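Local atomic coordinates of putative kinase (Chloroflexus aurantiacus, PDB entry 2RHM), a protein that is of unknown function but has a P-loop nucleoside triphosphate hydrolase fold and is probably a kinase that binds a nucleotide. Residues L33-D45 with S55-T69. Numbering follows the deposited sequence. Where two conformers were deposited one is given.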
loop_
_atom_site.group_PDB
_atom_site.type_symbol
_atom_site.label_atom_id
_atom_site.label_comp_id
_atom_site.label_asym_id
_atom_site.label_seq_id
_atom_site.Cartn_x
_atom_site.Cartn_y
_atom_site.Cartn_z
ATOM N N LEU B 33 -0.698 6.531 -5.964
ATOM C CA LEU B 33 -0.120 5.655 -6.982
ATOM C C LEU B 33 0.462 4.402 -6.350
ATOM O O LEU B 33 1.350 4.478 -5.505
ATOM C CB LEU B 33 0.992 6.396 -7.718
ATOM C CG LEU B 33 1.814 5.625 -8.749
ATOM C CD1 LEU B 33 0.877 5.118 -9.863
ATOM C CD2 LEU B 33 2.913 6.526 -9.291
ATOM N N LEU B 34 -0.044 3.253 -6.783
ATOM C CA LEU B 34 0.489 1.958 -6.371
ATOM C C LEU B 34 1.155 1.291 -7.557
ATOM O O LEU B 34 0.510 1.030 -8.560
ATOM C CB LEU B 34 -0.639 1.095 -5.831
ATOM C CG LEU B 34 -1.574 1.752 -4.819
ATOM C CD1 LEU B 34 -2.685 0.769 -4.515
ATOM C CD2 LEU B 34 -0.862 2.148 -3.547
ATOM N N SER B 35 2.455 1.044 -7.467
ATOM C CA SER B 35 3.250 0.508 -8.562
ATOM C C SER B 35 3.854 -0.835 -8.171
ATOM O O SER B 35 4.455 -0.940 -7.104
ATOM C CB SER B 35 4.394 1.482 -8.881
ATOM O OG SER B 35 5.482 0.836 -9.566
ATOM N N LYS B 36 3.733 -1.845 -9.025
ATOM C CA LYS B 36 4.265 -3.167 -8.680
ATOM C C LYS B 36 5.762 -3.081 -8.406
ATOM O O LYS B 36 6.245 -3.582 -7.388
ATOM C CB LYS B 36 3.992 -4.218 -9.773
ATOM C CG LYS B 36 4.570 -5.590 -9.424
ATOM C CD LYS B 36 4.463 -6.600 -10.572
ATOM C CE LYS B 36 5.404 -6.305 -11.699
ATOM N NZ LYS B 36 5.479 -7.440 -12.680
ATOM N N ASP B 37 6.501 -2.443 -9.304
ATOM C CA ASP B 37 7.949 -2.377 -9.164
ATOM C C ASP B 37 8.380 -1.572 -7.935
ATOM O O ASP B 37 9.356 -1.955 -7.265
ATOM C CB ASP B 37 8.605 -1.874 -10.449
ATOM C CG ASP B 37 8.767 -2.977 -11.508
ATOM O OD1 ASP B 37 8.510 -4.172 -11.250
ATOM O OD2 ASP B 37 9.194 -2.635 -12.620
ATOM N N ALA B 38 7.651 -0.514 -7.599
ATOM C CA ALA B 38 7.968 0.249 -6.374
ATOM C C ALA B 38 7.798 -0.635 -5.125
ATOM O O ALA B 38 8.627 -0.604 -4.217
ATOM C CB ALA B 38 7.114 1.516 -6.274
ATOM N N PHE B 39 6.740 -1.435 -5.101
ATOM C CA PHE B 39 6.474 -2.360 -4.006
ATOM C C PHE B 39 7.585 -3.431 -3.929
ATOM O O PHE B 39 8.051 -3.787 -2.840
ATOM C CB PHE B 39 5.095 -3.025 -4.195
ATOM C CG PHE B 39 3.921 -2.192 -3.724
ATOM C CD1 PHE B 39 3.893 -0.809 -3.850
ATOM C CD2 PHE B 39 2.800 -2.817 -3.222
ATOM C CE1 PHE B 39 2.790 -0.080 -3.410
ATOM C CE2 PHE B 39 1.708 -2.098 -2.776
ATOM C CZ PHE B 39 1.699 -0.735 -2.878
ATOM N N LYS B 40 8.011 -3.935 -5.093
ATOM C CA LYS B 40 9.068 -4.930 -5.155
ATOM C C LYS B 40 10.340 -4.366 -4.548
ATOM O O LYS B 40 11.008 -5.043 -3.759
ATOM C CB LYS B 40 9.349 -5.376 -6.579
ATOM C CG LYS B 40 8.207 -6.124 -7.274
ATOM C CD LYS B 40 8.637 -6.686 -8.661
ATOM C CE LYS B 40 9.799 -7.688 -8.569
ATOM N NZ LYS B 40 10.155 -8.224 -9.936
ATOM N N GLU B 41 10.657 -3.124 -4.903
ATOM C CA GLU B 41 11.864 -2.469 -4.386
ATOM C C GLU B 41 11.851 -2.274 -2.865
ATOM O O GLU B 41 12.874 -2.470 -2.205
ATOM C CB GLU B 41 12.143 -1.185 -5.153
ATOM C CG GLU B 41 12.504 -1.531 -6.592
ATOM C CD GLU B 41 12.655 -0.359 -7.499
ATOM O OE1 GLU B 41 13.002 0.740 -7.015
ATOM O OE2 GLU B 41 12.455 -0.570 -8.712
ATOM N N VAL B 42 10.692 -1.936 -2.307
ATOM C CA VAL B 42 10.558 -1.848 -0.856
ATOM C C VAL B 42 10.868 -3.237 -0.269
ATOM O O VAL B 42 11.603 -3.355 0.703
ATOM C CB VAL B 42 9.149 -1.383 -0.430
ATOM C CG1 VAL B 42 8.995 -1.470 1.062
ATOM C CG2 VAL B 42 8.890 0.051 -0.906
HETATM N N MSE B 43 10.338 -4.294 -0.881
HETATM C CA MSE B 43 10.619 -5.633 -0.399
HETATM C C MSE B 43 12.072 -6.066 -0.558
HETATM O O MSE B 43 12.600 -6.727 0.331
HETATM C CB MSE B 43 9.671 -6.652 -1.013
HETATM C CG MSE B 43 8.341 -6.603 -0.316
HETATM SE SE MSE B 43 7.110 -7.987 -0.943
HETATM C CE MSE B 43 6.769 -7.253 -2.118
ATOM N N PHE B 44 12.710 -5.722 -1.672
ATOM C CA PHE B 44 14.116 -6.087 -1.856
ATOM C C PHE B 44 14.966 -5.383 -0.795
ATOM O O PHE B 44 15.911 -5.957 -0.247
ATOM C CB PHE B 44 14.619 -5.674 -3.242
ATOM C CG PHE B 44 14.059 -6.467 -4.401
ATOM C CD1 PHE B 44 13.887 -7.838 -4.344
ATOM C CD2 PHE B 44 13.770 -5.824 -5.599
ATOM C CE1 PHE B 44 13.410 -8.538 -5.443
ATOM C CE2 PHE B 44 13.291 -6.522 -6.690
ATOM C CZ PHE B 44 13.108 -7.868 -6.621
ATOM N N ASP B 45 14.637 -4.130 -0.506
ATOM C CA ASP B 45 15.367 -3.386 0.538
ATOM C C ASP B 45 15.175 -3.963 1.949
ATOM O O ASP B 45 16.112 -4.005 2.736
ATOM C CB ASP B 45 15.007 -1.900 0.491
ATOM C CG ASP B 45 15.531 -1.199 -0.765
ATOM O OD1 ASP B 45 16.351 -1.765 -1.528
ATOM O OD2 ASP B 45 15.118 -0.060 -1.001
ATOM N N SER B 55 13.102 -12.700 -7.451
ATOM C CA SER B 55 12.444 -11.535 -8.058
ATOM C C SER B 55 11.003 -11.865 -8.458
ATOM O O SER B 55 10.094 -11.070 -8.238
ATOM C CB SER B 55 13.255 -11.040 -9.255
ATOM O OG SER B 55 12.618 -9.960 -9.922
ATOM N N ARG B 56 10.801 -13.050 -9.036
ATOM C CA ARG B 56 9.477 -13.493 -9.440
ATOM C C ARG B 56 8.565 -13.690 -8.252
ATOM O O ARG B 56 7.382 -13.335 -8.311
ATOM C CB ARG B 56 9.552 -14.792 -10.247
ATOM C CG ARG B 56 10.166 -14.625 -11.602
ATOM C CD ARG B 56 10.231 -15.951 -12.341
ATOM N N ARG B 57 9.100 -14.269 -7.184
ATOM C CA ARG B 57 8.300 -14.509 -5.976
ATOM C C ARG B 57 7.964 -13.183 -5.306
ATOM O O ARG B 57 6.858 -12.983 -4.838
ATOM C CB ARG B 57 9.042 -15.396 -4.986
ATOM C CG ARG B 57 9.326 -16.822 -5.467
ATOM C CD ARG B 57 10.353 -17.480 -4.608
ATOM N NE ARG B 57 9.884 -17.634 -3.243
ATOM C CZ ARG B 57 10.642 -18.045 -2.230
ATOM N NH1 ARG B 57 11.929 -18.334 -2.406
ATOM N NH2 ARG B 57 10.112 -18.135 -1.025
ATOM N N VAL B 58 8.933 -12.274 -5.251
ATOM C CA VAL B 58 8.669 -10.950 -4.698
ATOM C C VAL B 58 7.649 -10.206 -5.561
ATOM O O VAL B 58 6.797 -9.493 -5.036
ATOM C CB VAL B 58 9.968 -10.138 -4.556
ATOM C CG1 VAL B 58 9.692 -8.662 -4.295
ATOM C CG2 VAL B 58 10.831 -10.742 -3.455
ATOM N N GLY B 59 7.741 -10.362 -6.881
ATOM C CA GLY B 59 6.784 -9.738 -7.800
ATOM C C GLY B 59 5.361 -10.243 -7.600
ATOM O O GLY B 59 4.421 -9.455 -7.582
ATOM N N ALA B 60 5.194 -11.557 -7.444
ATOM C CA ALA B 60 3.884 -12.149 -7.186
ATOM C C ALA B 60 3.302 -11.605 -5.866
ATOM O O ALA B 60 2.091 -11.336 -5.738
ATOM C CB ALA B 60 4.021 -13.663 -7.123
ATOM N N THR B 61 4.188 -11.403 -4.901
ATOM C CA THR B 61 3.794 -10.894 -3.591
ATOM C C THR B 61 3.437 -9.409 -3.694
ATOM O O THR B 61 2.431 -8.963 -3.131
ATOM C CB THR B 61 4.889 -11.136 -2.538
ATOM O OG1 THR B 61 5.201 -12.528 -2.477
ATOM C CG2 THR B 61 4.411 -10.711 -1.167
ATOM N N ALA B 62 4.249 -8.657 -4.435
ATOM C CA ALA B 62 3.984 -7.232 -4.664
ATOM C C ALA B 62 2.610 -7.038 -5.320
ATOM O O ALA B 62 1.861 -6.150 -4.936
ATOM C CB ALA B 62 5.072 -6.620 -5.522
ATOM N N ILE B 63 2.276 -7.884 -6.284
ATOM C CA ILE B 63 0.965 -7.822 -6.936
ATOM C C ILE B 63 -0.172 -8.023 -5.912
ATOM O O ILE B 63 -1.137 -7.276 -5.912
ATOM C CB ILE B 63 0.853 -8.842 -8.100
ATOM C CG1 ILE B 63 1.730 -8.403 -9.276
ATOM C CG2 ILE B 63 -0.576 -8.955 -8.569
ATOM C CD1 ILE B 63 2.005 -9.508 -10.272
HETATM N N MSE B 64 0.003 -9.001 -5.015
HETATM C CA MSE B 64 -0.901 -9.222 -3.877
HETATM C C MSE B 64 -1.020 -7.965 -2.987
HETATM O O MSE B 64 -2.119 -7.618 -2.543
HETATM C CB MSE B 64 -0.436 -10.428 -3.030
HETATM C CG MSE B 64 -0.607 -11.792 -3.702
HETATM SE SE MSE B 64 0.349 -13.316 -2.832
HETATM C CE MSE B 64 0.053 -12.986 -1.061
HETATM N N MSE B 65 0.098 -7.293 -2.709
HETATM C CA MSE B 65 0.064 -6.062 -1.910
HETATM C C MSE B 65 -0.682 -4.957 -2.645
HETATM O O MSE B 65 -1.372 -4.131 -2.036
HETATM C CB MSE B 65 1.491 -5.583 -1.592
HETATM C CG MSE B 65 2.084 -6.157 -0.343
HETATM SE SE MSE B 65 1.006 -5.733 1.216
HETATM C CE MSE B 65 0.923 -3.879 1.120
ATOM N N LEU B 66 -0.511 -4.918 -3.959
ATOM C CA LEU B 66 -1.148 -3.905 -4.793
ATOM C C LEU B 66 -2.682 -4.006 -4.660
ATOM O O LEU B 66 -3.363 -3.017 -4.400
ATOM C CB LEU B 66 -0.731 -4.113 -6.256
ATOM C CG LEU B 66 -0.186 -2.889 -6.997
ATOM C CD1 LEU B 66 0.982 -2.346 -6.274
ATOM C CD2 LEU B 66 0.211 -3.282 -8.408
ATOM N N TYR B 67 -3.218 -5.206 -4.830
ATOM C CA TYR B 67 -4.659 -5.435 -4.703
ATOM C C TYR B 67 -5.182 -5.230 -3.271
ATOM O O TYR B 67 -6.278 -4.719 -3.079
ATOM C CB TYR B 67 -5.036 -6.820 -5.206
ATOM C CG TYR B 67 -5.040 -6.912 -6.710
ATOM C CD1 TYR B 67 -6.085 -6.394 -7.456
ATOM C CD2 TYR B 67 -3.976 -7.465 -7.389
ATOM C CE1 TYR B 67 -6.085 -6.450 -8.844
ATOM C CE2 TYR B 67 -3.977 -7.545 -8.781
ATOM C CZ TYR B 67 -5.021 -7.038 -9.501
ATOM O OH TYR B 67 -4.983 -7.127 -10.890
ATOM N N HIS B 68 -4.377 -5.603 -2.280
ATOM C CA HIS B 68 -4.756 -5.428 -0.867
ATOM C C HIS B 68 -4.897 -3.937 -0.529
ATOM O O HIS B 68 -5.879 -3.490 0.074
ATOM C CB HIS B 68 -3.702 -6.066 0.055
ATOM C CG HIS B 68 -3.889 -5.726 1.504
ATOM N ND1 HIS B 68 -4.825 -6.351 2.297
ATOM C CD2 HIS B 68 -3.272 -4.813 2.297
ATOM C CE1 HIS B 68 -4.781 -5.840 3.515
ATOM N NE2 HIS B 68 -3.834 -4.915 3.548
ATOM N N THR B 69 -3.905 -3.170 -0.953
ATOM C CA THR B 69 -3.858 -1.743 -0.643
ATOM C C THR B 69 -4.932 -1.017 -1.459
ATOM O O THR B 69 -5.623 -0.110 -0.964
ATOM C CB THR B 69 -2.450 -1.197 -0.905
ATOM O OG1 THR B 69 -1.529 -1.851 -0.018
ATOM C CG2 THR B 69 -2.396 0.275 -0.632
#
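Helix 36-45 crosses helix 55-69 at 118°, their axes 8.6 Å apart at closest, and Phe39 faces Ala62 at the crossing with a CA to CA distance of 5.5 Å. The small Ala62 probably helps the helices approach this closely: its CB fits knob-into-hole among Lys36, Phe39, Lys40 and Met43, 3.6 Å from Lys40 CG. Beside it, Leu66 CD1 sits over the centre of the Phe39 ring, 3.6 Å from the centroid and 13° off the normal, a CH-pi contact, while Met65 CB comes to the ring's edge. The same methyl of Leu66 also meets Leu34 CB, so helix 52-75 packs against both strand 33-35, the outermost within this chain of the P-loop NTPase-type parallel sheet, and the helix that follows it. Toward the other end, Val58 CG1 touches both Met43 CB and Phe44 CE1. Lys40 runs its methylenes over Gly59, with CD 3.7 Å from Gly59 CA; the chain is extended except for a bend at chi3 (61°), which brings the ammonium to Ser55. There NZ donates to Ser55 OG at 3.0 Å and weakly to Ser55 O at 3.3 Å. Ser55 OG is also hydrogen-bonded to His135 O, so the serine links this lysine to a further loop. An alanine in place of Lys40 is likely to leave Ser55 OG without its lysine partner and open a gap above Gly59. Lys36, its CD 3.5 Å from Ile63 CG1, lies alongside Ile63 and sends NZ on to Asn85. Phe39 also meets His68 of the second subunit, so the packing continues into the dimer interface. The chemistry is thus that of a mainly apolar, buried helix crossing, in which lysines contribute aliphatic stems while their ammonium groups are bonded to Ser55 and Asn85.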